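Local coordinates for protein glycosyl hydrolase, family 38 (Enterococcus faecalis, PDB 5KBP) that probably hydrolyses alpha-mannosidic linkages in carbohydrates, at residues Lys77-Ala81 with Gly82-Ile86; Glu113-Trp117 with Gly118-Gln122; Arg240-Thr243 with Lys244-Leu248; Ile259-Asn262 with Phe263-Leu267. All blocks are in the same frame, centred on the assembly; numbering follows the deposited sequence.

Contact 1: Lys77-Ala81 with Gly82-Ile86; sequences KAVQA and GKLKI
Gly-82 N turns back to Val-79 O (3.0 Å) and Lys-83 N to Ala-78 O (3.2 Å), a Schellman motif that ends the helix. Gly-82 takes a positive phi of 68°, a conformation that favours glycine and reverses the chain. Ala-78 O is gripped twice: Lys-83 N lies nearly along the C=O axis, and Leu-84 N comes from above the carbonyl plane at 3.2 Å. With two donors on this one oxygen, the strand is tied directly to the last helical turn. Ala-78, small enough to sit under the returning chain, brings CB to 4.0 Å from Leu-84 CB. Val-79 uses both its branches. Its CG2 lies 3.8 Å from Leu-84 CB, while CG1, held opposite the backbone N by a chi1 of 176°, meets Ile-86 CD1 at 4.0 Å. The valine and isoleucine side chains cross at about a right angle and touch through the methyls CG1 and CD1. The branched and aliphatic residues suit this buried side, whereas Lys-83 sends its ammonium to the carbonyl oxygens of Phe-49 and Asn-50. Helix 25-45 packs against Ala-78 and Leu-84, Trp-117 of helix 100-117 covers Val-79 and Ile-86, and the short strand 84-85 runs parallel to strand 52-53.

Contact 2: Glu113-Trp117 with Gly118-Gln122; sequences ESQKW and GAPVQ
Ser-114 meets Pro-120 through its beta carbon and its hydroxyl: Ser-114 CB and OG each lie 3.6 Å from Pro-120 CB. Its OG is hydrogen-bonded to the carbonyl of Gly-110 one turn back, as small helical hydroxyls often are, so a polar side chain can lie against a proline ring. The backbone O of Ser-114 accepts from Gly-118 N at 2.8 Å, a nearly straight bond with an N-H...O angle of 168°. Next comes Gln-115, whose chain bends at chi2 and brings its amide round toward the departing chain. There Gln-115 NE2 rests 3.6 Å from Pro-120 CD, a van der Waals contact in which the two side chains slant past one another. Lys-116 turns the other way and forms a salt bridge from NZ to Glu-113 OE2 at 2.7 Å, reaching that oxygen from above the carboxylate plane; Lys-345 is a second cationic partner of the same carboxylate. Trp-117 leads its indole away, onto helices 59-65 and 72-80. Gly-118 then leaves the helix with an extended phi near 180°, which glycine adopts readily. Chemically, then, one nearly straight backbone bond, Gly-118 N to Ser-114 O, joins the two segments, while the proline, with no N-H to offer, is kept beside the last turn by packing alone across these two segments.

Contact 3: Arg240-Thr243 with Lys244-Leu248; sequences RDIT and KAIAL
Ile-242 carries CG1 opposite its backbone N (chi1 -173°), and Ile-246 carries CG1 beside its own N (chi1 -68°), so the two side chains slant toward each other one helical turn apart. Ile-242 CG1 and Ile-246 CD1 come to 3.9 Å. The packing is tight at the backbone too, where Ile-246 CG1 is 3.1 Å from Ile-242 O. That same oxygen accepts from Ile-246 N, and the i to i+4 ladder continues from Asp-241 O to Ala-245 N (3.1 Å) and from Thr-243 O to Ala-247 N (3.2 Å). Helix 242-252 connects strand 226-231 to strand 256-260, which run parallel on either side of strand 7-13, so it forms a beta-alpha-beta crossover over the sheet. The isoleucines suit the face turned to that sheet, with Ile-11 and Phe-258 packed on Ile-246. Ala-245, too small to hinder a neighbour, sits close to Ile-200 in a loop. Asp-241 is at the N-cap position but makes no capping bond with its side chain; OD2 bonds instead to the hydroxyl of Ser-202. Thr-243 uses its hydroxyl likewise, bonding through OG1 to Asp-46 OD2. Lys-244 stretches out fully with all torsions near 180°, as befits an exposed lysine. Beyond the helix lie Phe-253 and Tyr-256, which bind calcium in a structure of this protein, though none is bound to this chain.

Contact 4: Ile259-Asn262 with Phe263-Leu267; sequences IHSN and FDDYL
Asn-262 lays its amide obliquely across the carboxylate of Asp-265, the two planes 51° apart. A chi1 of 51° puts the amide in the crowded position between backbone N and carbonyl carbon, from which Asn-262 OD1 takes the N-H of Asp-265 at 3.0 Å. The donor stands above the amide carbonyl plane. The other end of the amide, ND2, also reaches Asp-265, in a weak bond to OD2 (3.2 Å), and bonds to OD1 of Asn-50. This is an N-cap: the chain is passing from strand 256-260, an edge of the parallel sheet, into helix 263-270, and asparagine, short and with an acceptor, closes the first turn. The first regular helical bond follows, Tyr-266 N to Asn-262 O at 3.0 Å. Ser-261 adds a water-mediated link, for a water lies 2.6 Å from Ser-261 OG and donates to Asp-265 OD2. The carboxylates of Asp-264 and Asp-265 sit where the helix dipole would probably favour negative charge. Phe-263 and Tyr-266 instead send their rings into the interior, where Phe-263 meets His-53 edge-to-face and Tyr-266 meets Tyr-10 in the same way.

In the fold
All four contacts lie in series along the N-terminal domain; each is one continuous stretch, so none nests in or crosses another. Contact 1 ends helix 72-80 and starts strand 84-85, and contact 2 ends helix 100-117 and starts the loop to strand 124-126. These two meet directly, Ile-86 O probably accepting a hydrogen bond from Val-121 N. Contact 3 begins helix 242-252, and contact 4 turns strand 256-260 into helix 263-270; Ile-246 CD1 packs on His-260 CD2 between them. Contact 4 also reaches back to Lys-85 of contact 1 and Val-121 of contact 2, tying the earlier helix ends to the parallel sheet containing strand 7-13.

Contact 1: Lys77-Ala81 with Gly82-Ile86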
loop_
_atom_site.group_PDB
_atom_site.type_symbol
_atom_site.label_atom_id
_atom_site.label_comp_id
_atom_site.label_asym_id
_atom_site.label_seq_id
_atom_site.Cartn_x
_atom_site.Cartn_y
_atom_site.Cartn_z
ATOM N N LYS A 77 5.994 -16.724 26.696
ATOM C CA LYS A 77 5.604 -17.351 27.954
ATOM C C LYS A 77 4.102 -17.600 28.025
ATOM O O LYS A 77 3.667 -18.574 28.648
ATOM C CB LYS A 77 6.059 -16.490 29.133
ATOM C CG LYS A 77 7.561 -16.521 29.371
ATOM C CD LYS A 77 7.966 -15.660 30.558
ATOM C CE LYS A 77 7.912 -14.178 30.220
ATOM N NZ LYS A 77 8.451 -13.336 31.326
ATOM N N ALA A 78 3.296 -16.739 27.398
ATOM C CA ALA A 78 1.853 -16.957 27.401
ATOM C C ALA A 78 1.478 -18.182 26.578
ATOM O O ALA A 78 0.614 -18.969 26.985
ATOM C CB ALA A 78 1.130 -15.715 26.879
ATOM N N VAL A 79 2.117 -18.365 25.419
ATOM C CA VAL A 79 1.831 -19.533 24.591
ATOM C C VAL A 79 2.417 -20.793 25.220
ATOM O O VAL A 79 1.786 -21.858 25.212
ATOM C CB VAL A 79 2.360 -19.311 23.161
ATOM C CG1 VAL A 79 2.162 -20.560 22.320
ATOM C CG2 VAL A 79 1.661 -18.126 22.520
ATOM N N GLN A 80 3.628 -20.693 25.776
ATOM C CA GLN A 80 4.254 -21.853 26.405
ATOM C C GLN A 80 3.445 -22.358 27.592
ATOM O O GLN A 80 3.474 -23.555 27.899
ATOM C CB GLN A 80 5.680 -21.517 26.843
ATOM C CG GLN A 80 6.670 -21.350 25.701
ATOM C CD GLN A 80 8.039 -20.906 26.181
ATOM O OE1 GLN A 80 8.388 -21.087 27.348
ATOM N NE2 GLN A 80 8.818 -20.314 25.284
ATOM N N ALA A 81 2.720 -21.469 28.268
ATOM C CA ALA A 81 1.904 -21.848 29.411
ATOM C C ALA A 81 0.562 -22.448 29.015
ATOM O O ALA A 81 -0.223 -22.802 29.900
ATOM C CB ALA A 81 1.673 -20.636 30.317
ATOM N N GLY A 82 0.282 -22.575 27.720
ATOM C CA GLY A 82 -1.013 -23.062 27.295
ATOM C C GLY A 82 -2.160 -22.126 27.589
ATOM O O GLY A 82 -3.312 -22.565 27.619
ATOM N N LYS A 83 -1.876 -20.843 27.815
ATOM C CA LYS A 83 -2.916 -19.861 28.090
ATOM C C LYS A 83 -3.225 -18.962 26.902
ATOM O O LYS A 83 -4.265 -18.296 26.905
ATOM C CB LYS A 83 -2.527 -18.999 29.297
ATOM C CG LYS A 83 -2.420 -19.788 30.592
ATOM C CD LYS A 83 -2.409 -18.878 31.807
ATOM C CE LYS A 83 -2.590 -19.679 33.085
ATOM N NZ LYS A 83 -3.867 -20.444 33.066
ATOM N N LEU A 84 -2.357 -18.924 25.895
ATOM C CA LEU A 84 -2.640 -18.249 24.634
ATOM C C LEU A 84 -2.726 -19.324 23.557
ATOM O O LEU A 84 -1.699 -19.863 23.126
ATOM C CB LEU A 84 -1.574 -17.205 24.308
ATOM C CG LEU A 84 -1.990 -16.132 23.297
ATOM C CD1 LEU A 84 -3.284 -15.471 23.738
ATOM C CD2 LEU A 84 -0.891 -15.097 23.126
ATOM N N LYS A 85 -3.947 -19.645 23.139
ATOM C CA LYS A 85 -4.195 -20.711 22.178
ATOM C C LYS A 85 -4.112 -20.144 20.765
ATOM O O LYS A 85 -4.885 -19.250 20.405
ATOM C CB LYS A 85 -5.561 -21.344 22.432
ATOM C CG LYS A 85 -5.754 -21.883 23.845
ATOM C CD LYS A 85 -4.886 -23.106 24.101
ATOM C CE LYS A 85 -5.283 -23.798 25.397
ATOM N NZ LYS A 85 -4.479 -25.027 25.644
ATOM N N ILE A 86 -3.182 -20.669 19.965
ATOM C CA ILE A 86 -2.868 -20.109 18.658
ATOM C C ILE A 86 -3.094 -21.159 17.576
ATOM O O ILE A 86 -3.104 -22.367 17.831
ATOM C CB ILE A 86 -1.420 -19.583 18.596
ATOM C CG1 ILE A 86 -0.431 -20.738 18.768
ATOM C CG2 ILE A 86 -1.194 -18.526 19.666
ATOM C CD1 ILE A 86 1.007 -20.359 18.509
#

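Contact 2: Glu113-Trp117 with Gly118-Gln122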
loop_
_atom_site.group_PDB
_atom_site.type_symbol
_atom_site.label_atom_id
_atom_site.label_comp_id
_atom_site.label_asym_id
_atom_site.label_seq_id
_atom_site.Cartn_x
_atom_site.Cartn_y
_atom_site.Cartn_z
ATOM N N GLU A 113 4.417 -21.746 11.654
ATOM C CA GLU A 113 4.478 -20.623 12.585
ATOM C C GLU A 113 4.078 -21.049 13.992
ATOM O O GLU A 113 4.676 -20.599 14.977
ATOM C CB GLU A 113 3.584 -19.483 12.098
ATOM C CG GLU A 113 4.087 -18.796 10.841
ATOM C CD GLU A 113 5.394 -18.065 11.061
ATOM O OE1 GLU A 113 5.539 -17.415 12.117
ATOM O OE2 GLU A 113 6.278 -18.145 10.184
ATOM N N SER A 114 3.066 -21.914 14.108
ATOM C CA SER A 114 2.640 -22.379 15.425
ATOM C C SER A 114 3.744 -23.169 16.116
ATOM O O SER A 114 3.895 -23.092 17.341
ATOM C CB SER A 114 1.376 -23.225 15.298
ATOM O OG SER A 114 0.306 -22.467 14.765
ATOM N N GLN A 115 4.528 -23.929 15.349
ATOM C CA GLN A 115 5.633 -24.681 15.929
ATOM C C GLN A 115 6.745 -23.774 16.438
ATOM O O GLN A 115 7.509 -24.187 17.317
ATOM C CB GLN A 115 6.193 -25.671 14.905
ATOM C CG GLN A 115 5.186 -26.708 14.425
ATOM C CD GLN A 115 4.683 -27.592 15.549
ATOM O OE1 GLN A 115 5.403 -27.861 16.510
ATOM N NE2 GLN A 115 3.439 -28.043 15.436
ATOM N N LYS A 116 6.855 -22.552 15.910
ATOM C CA LYS A 116 7.858 -21.620 16.413
ATOM C C LYS A 116 7.516 -21.129 17.813
ATOM O O LYS A 116 8.419 -20.839 18.605
ATOM C CB LYS A 116 8.004 -20.436 15.457
ATOM C CG LYS A 116 8.462 -20.822 14.061
ATOM C CD LYS A 116 8.462 -19.621 13.125
ATOM C CE LYS A 116 8.862 -20.020 11.712
ATOM N NZ LYS A 116 8.802 -18.870 10.767
ATOM N N TRP A 117 6.226 -21.031 18.133
ATOM C CA TRP A 117 5.787 -20.591 19.451
ATOM C C TRP A 117 5.550 -21.758 20.401
ATOM O O TRP A 117 5.904 -21.677 21.583
ATOM C CB TRP A 117 4.511 -19.755 19.327
ATOM C CG TRP A 117 4.682 -18.539 18.480
ATOM C CD1 TRP A 117 4.321 -18.390 17.173
ATOM C CD2 TRP A 117 5.270 -17.298 18.878
ATOM N NE1 TRP A 117 4.643 -17.130 16.734
ATOM C CE2 TRP A 117 5.229 -16.439 17.762
ATOM C CE3 TRP A 117 5.826 -16.829 20.072
ATOM C CZ2 TRP A 117 5.721 -15.139 17.804
ATOM C CZ3 TRP A 117 6.314 -15.538 20.111
ATOM C CH2 TRP A 117 6.259 -14.709 18.986
ATOM N N GLY A 118 4.956 -22.841 19.908
ATOM C CA GLY A 118 4.696 -24.007 20.726
ATOM C C GLY A 118 3.998 -25.113 19.964
ATOM O O GLY A 118 4.632 -26.090 19.553
ATOM N N ALA A 119 2.689 -24.961 19.762
ATOM C CA ALA A 119 1.866 -25.953 19.082
ATOM C C ALA A 119 0.509 -25.343 18.754
ATOM O O ALA A 119 0.036 -24.458 19.476
ATOM C CB ALA A 119 1.696 -27.208 19.940
ATOM N N PRO A 120 -0.143 -25.779 17.680
ATOM C CA PRO A 120 -1.434 -25.199 17.306
ATOM C C PRO A 120 -2.610 -25.891 17.974
ATOM O O PRO A 120 -2.551 -27.058 18.366
ATOM C CB PRO A 120 -1.474 -25.423 15.788
ATOM C CG PRO A 120 -0.729 -26.707 15.605
ATOM C CD PRO A 120 0.352 -26.727 16.664
ATOM N N VAL A 121 -3.700 -25.135 18.104
ATOM C CA VAL A 121 -4.984 -25.734 18.442
ATOM C C VAL A 121 -5.417 -26.604 17.272
ATOM O O VAL A 121 -5.567 -26.121 16.143
ATOM C CB VAL A 121 -6.031 -24.658 18.757
ATOM C CG1 VAL A 121 -7.407 -25.286 18.915
ATOM C CG2 VAL A 121 -5.643 -23.905 20.010
ATOM N N GLN A 122 -5.607 -27.895 17.529
ATOM C CA GLN A 122 -5.892 -28.854 16.463
ATOM C C GLN A 122 -7.383 -28.858 16.123
ATOM O O GLN A 122 -8.090 -29.857 16.256
ATOM C CB GLN A 122 -5.397 -30.241 16.858
ATOM C CG GLN A 122 -3.887 -30.314 17.044
ATOM C CD GLN A 122 -3.394 -31.726 17.286
ATOM O OE1 GLN A 122 -2.903 -32.389 16.372
ATOM N NE2 GLN A 122 -3.516 -32.192 18.523
#

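Contact 3: Arg240-Thr243 with Lys244-Leu248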
loop_
_atom_site.group_PDB
_atom_site.type_symbol
_atom_site.label_atom_id
_atom_site.label_comp_id
_atom_site.label_asym_id
_atom_site.label_seq_id
_atom_site.Cartn_x
_atom_site.Cartn_y
_atom_site.Cartn_z
ATOM N N ARG A 240 -12.782 -8.625 31.248
ATOM C CA ARG A 240 -11.822 -8.567 32.345
ATOM C C ARG A 240 -12.331 -9.275 33.595
ATOM O O ARG A 240 -11.527 -9.789 34.380
ATOM C CB ARG A 240 -11.480 -7.110 32.657
ATOM C CG ARG A 240 -10.430 -6.516 31.731
ATOM C CD ARG A 240 -10.437 -4.997 31.768
ATOM N NE ARG A 240 -9.151 -4.439 31.362
ATOM C CZ ARG A 240 -8.964 -3.178 30.989
ATOM N NH1 ARG A 240 -9.988 -2.335 30.955
ATOM N NH2 ARG A 240 -7.754 -2.761 30.639
ATOM N N ASP A 241 -13.648 -9.312 33.802
ATOM C CA ASP A 241 -14.239 -9.946 34.974
ATOM C C ASP A 241 -14.806 -11.327 34.661
ATOM O O ASP A 241 -15.771 -11.761 35.299
ATOM C CB ASP A 241 -15.324 -9.050 35.570
ATOM C CG ASP A 241 -16.436 -8.748 34.586
ATOM O OD1 ASP A 241 -16.141 -8.606 33.381
ATOM O OD2 ASP A 241 -17.606 -8.656 35.014
ATOM N N ILE A 242 -14.221 -12.029 33.687
ATOM C CA ILE A 242 -14.734 -13.342 33.309
ATOM C C ILE A 242 -14.558 -14.342 34.446
ATOM O O ILE A 242 -15.382 -15.249 34.614
ATOM C CB ILE A 242 -14.059 -13.826 32.011
ATOM C CG1 ILE A 242 -14.708 -15.120 31.516
ATOM C CG2 ILE A 242 -12.559 -14.011 32.210
ATOM C CD1 ILE A 242 -16.178 -14.976 31.182
ATOM N N THR A 243 -13.507 -14.189 35.255
ATOM C CA THR A 243 -13.304 -15.090 36.385
ATOM C C THR A 243 -14.391 -14.910 37.438
ATOM O O THR A 243 -14.916 -15.896 37.971
ATOM C CB THR A 243 -11.917 -14.860 36.992
ATOM O OG1 THR A 243 -10.931 -15.536 36.201
ATOM C CG2 THR A 243 -11.854 -15.366 38.424
ATOM N N LYS A 244 -14.744 -13.660 37.744
ATOM C CA LYS A 244 -15.796 -13.399 38.722
ATOM C C LYS A 244 -17.145 -13.920 38.245
ATOM O O LYS A 244 -17.893 -14.524 39.023
ATOM C CB LYS A 244 -15.874 -11.900 39.013
ATOM C CG LYS A 244 -16.992 -11.498 39.960
ATOM C CD LYS A 244 -17.016 -9.992 40.155
ATOM C CE LYS A 244 -18.129 -9.569 41.097
ATOM N NZ LYS A 244 -18.134 -8.095 41.310
ATOM N N ALA A 245 -17.474 -13.697 36.970
ATOM C CA ALA A 245 -18.781 -14.103 36.461
ATOM C C ALA A 245 -18.938 -15.619 36.454
ATOM O O ALA A 245 -20.036 -16.138 36.684
ATOM C CB ALA A 245 -18.994 -13.538 35.060
ATOM N N ILE A 246 -17.850 -16.347 36.194
ATOM C CA ILE A 246 -17.928 -17.803 36.148
ATOM C C ILE A 246 -18.125 -18.375 37.547
ATOM O O ILE A 246 -18.888 -19.329 37.740
ATOM C CB ILE A 246 -16.676 -18.376 35.460
ATOM C CG1 ILE A 246 -16.680 -18.012 33.973
ATOM C CG2 ILE A 246 -16.596 -19.884 35.642
ATOM C CD1 ILE A 246 -15.476 -18.512 33.216
ATOM N N ALA A 247 -17.445 -17.804 38.545
ATOM C CA ALA A 247 -17.633 -18.259 39.919
ATOM C C ALA A 247 -19.044 -17.964 40.412
ATOM O O ALA A 247 -19.626 -18.759 41.159
ATOM C CB ALA A 247 -16.597 -17.610 40.836
ATOM N N LEU A 248 -19.607 -16.822 40.009
ATOM C CA LEU A 248 -20.988 -16.515 40.366
ATOM C C LEU A 248 -21.954 -17.518 39.748
ATOM O O LEU A 248 -22.941 -17.913 40.382
ATOM C CB LEU A 248 -21.340 -15.093 39.926
ATOM C CG LEU A 248 -22.807 -14.677 40.057
ATOM C CD1 LEU A 248 -23.227 -14.613 41.521
ATOM C CD2 LEU A 248 -23.060 -13.352 39.350
#

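Contact 4: Ile259-Asn262 with Phe263-Leu267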
loop_
_atom_site.group_PDB
_atom_site.type_symbol
_atom_site.label_atom_id
_atom_site.label_comp_id
_atom_site.label_asym_id
_atom_site.label_seq_id
_atom_site.Cartn_x
_atom_site.Cartn_y
_atom_site.Cartn_z
ATOM N N ILE A 259 -16.961 -24.043 33.717
ATOM C CA ILE A 259 -15.514 -24.203 33.643
ATOM C C ILE A 259 -14.978 -23.251 32.585
ATOM O O ILE A 259 -15.400 -23.310 31.423
ATOM C CB ILE A 259 -15.112 -25.649 33.303
ATOM C CG1 ILE A 259 -15.804 -26.641 34.240
ATOM C CG2 ILE A 259 -13.601 -25.811 33.372
ATOM C CD1 ILE A 259 -15.561 -28.089 33.880
ATOM N N HIS A 260 -14.054 -22.378 32.979
ATOM C CA HIS A 260 -13.273 -21.640 31.997
ATOM C C HIS A 260 -12.343 -22.621 31.296
ATOM O O HIS A 260 -11.464 -23.213 31.932
ATOM C CB HIS A 260 -12.481 -20.517 32.663
ATOM C CG HIS A 260 -12.142 -19.388 31.739
ATOM N ND1 HIS A 260 -10.955 -18.692 31.814
ATOM C CD2 HIS A 260 -12.840 -18.833 30.720
ATOM C CE1 HIS A 260 -10.934 -17.760 30.878
ATOM N NE2 HIS A 260 -12.066 -17.824 30.201
ATOM N N SER A 261 -12.552 -22.822 29.996
ATOM C CA SER A 261 -11.867 -23.906 29.304
ATOM C C SER A 261 -11.297 -23.469 27.960
ATOM O O SER A 261 -10.978 -22.293 27.758
ATOM C CB SER A 261 -12.822 -25.087 29.112
ATOM O OG SER A 261 -12.124 -26.260 28.731
ATOM N N ASN A 262 -11.167 -24.420 27.040
ATOM C CA ASN A 262 -10.557 -24.176 25.741
ATOM C C ASN A 262 -11.008 -25.276 24.790
ATOM O O ASN A 262 -11.573 -26.290 25.207
ATOM C CB ASN A 262 -9.029 -24.124 25.843
ATOM C CG ASN A 262 -8.455 -25.317 26.580
ATOM O OD1 ASN A 262 -8.313 -26.400 26.012
ATOM N ND2 ASN A 262 -8.117 -25.125 27.851
ATOM N N PHE A 263 -10.743 -25.063 23.500
ATOM C CA PHE A 263 -11.227 -25.994 22.486
ATOM C C PHE A 263 -10.572 -27.365 22.599
ATOM O O PHE A 263 -11.210 -28.377 22.288
ATOM C CB PHE A 263 -11.007 -25.414 21.091
ATOM C CG PHE A 263 -12.083 -24.468 20.658
ATOM C CD1 PHE A 263 -13.377 -24.922 20.467
ATOM C CD2 PHE A 263 -11.806 -23.129 20.437
ATOM C CE1 PHE A 263 -14.376 -24.060 20.068
ATOM C CE2 PHE A 263 -12.801 -22.261 20.036
ATOM C CZ PHE A 263 -14.087 -22.728 19.851
ATOM N N ASP A 264 -9.314 -27.427 23.038
ATOM C CA ASP A 264 -8.646 -28.717 23.186
ATOM C C ASP A 264 -9.331 -29.575 24.243
ATOM O O ASP A 264 -9.576 -30.767 24.029
ATOM C CB ASP A 264 -7.174 -28.508 23.535
ATOM C CG ASP A 264 -6.389 -27.898 22.395
ATOM O OD1 ASP A 264 -6.604 -28.316 21.237
ATOM O OD2 ASP A 264 -5.563 -26.999 22.654
ATOM N N ASP A 265 -9.647 -28.981 25.397
ATOM C CA ASP A 265 -10.297 -29.734 26.465
ATOM C C ASP A 265 -11.743 -30.069 26.116
ATOM O O ASP A 265 -12.218 -31.170 26.418
ATOM C CB ASP A 265 -10.233 -28.951 27.776
ATOM C CG ASP A 265 -8.834 -28.895 28.353
ATOM O OD1 ASP A 265 -7.992 -29.724 27.948
ATOM O OD2 ASP A 265 -8.576 -28.028 29.215
ATOM N N TYR A 266 -12.461 -29.136 25.487
ATOM C CA TYR A 266 -13.854 -29.395 25.131
ATOM C C TYR A 266 -13.963 -30.515 24.103
ATOM O O TYR A 266 -14.784 -31.428 24.249
ATOM C CB TYR A 266 -14.516 -28.120 24.606
ATOM C CG TYR A 266 -15.950 -28.329 24.166
ATOM C CD1 TYR A 266 -16.959 -28.531 25.097
ATOM C CD2 TYR A 266 -16.294 -28.328 22.819
ATOM C CE1 TYR A 266 -18.272 -28.725 24.704
ATOM C CE2 TYR A 266 -17.606 -28.520 22.416
ATOM C CZ TYR A 266 -18.590 -28.718 23.363
ATOM O OH TYR A 266 -19.897 -28.910 22.971
ATOM N N LEU A 267 -13.138 -30.459 23.053
ATOM C CA LEU A 267 -13.199 -31.468 21.998
ATOM C C LEU A 267 -12.928 -32.864 22.544
ATOM O O LEU A 267 -13.571 -33.836 22.127
ATOM C CB LEU A 267 -12.203 -31.127 20.888
ATOM C CG LEU A 267 -12.611 -30.010 19.926
ATOM C CD1 LEU A 267 -11.451 -29.626 19.023
ATOM C CD2 LEU A 267 -13.815 -30.438 19.104
HETATM O O HOH W 1 -11.001 -27.237 30.881
#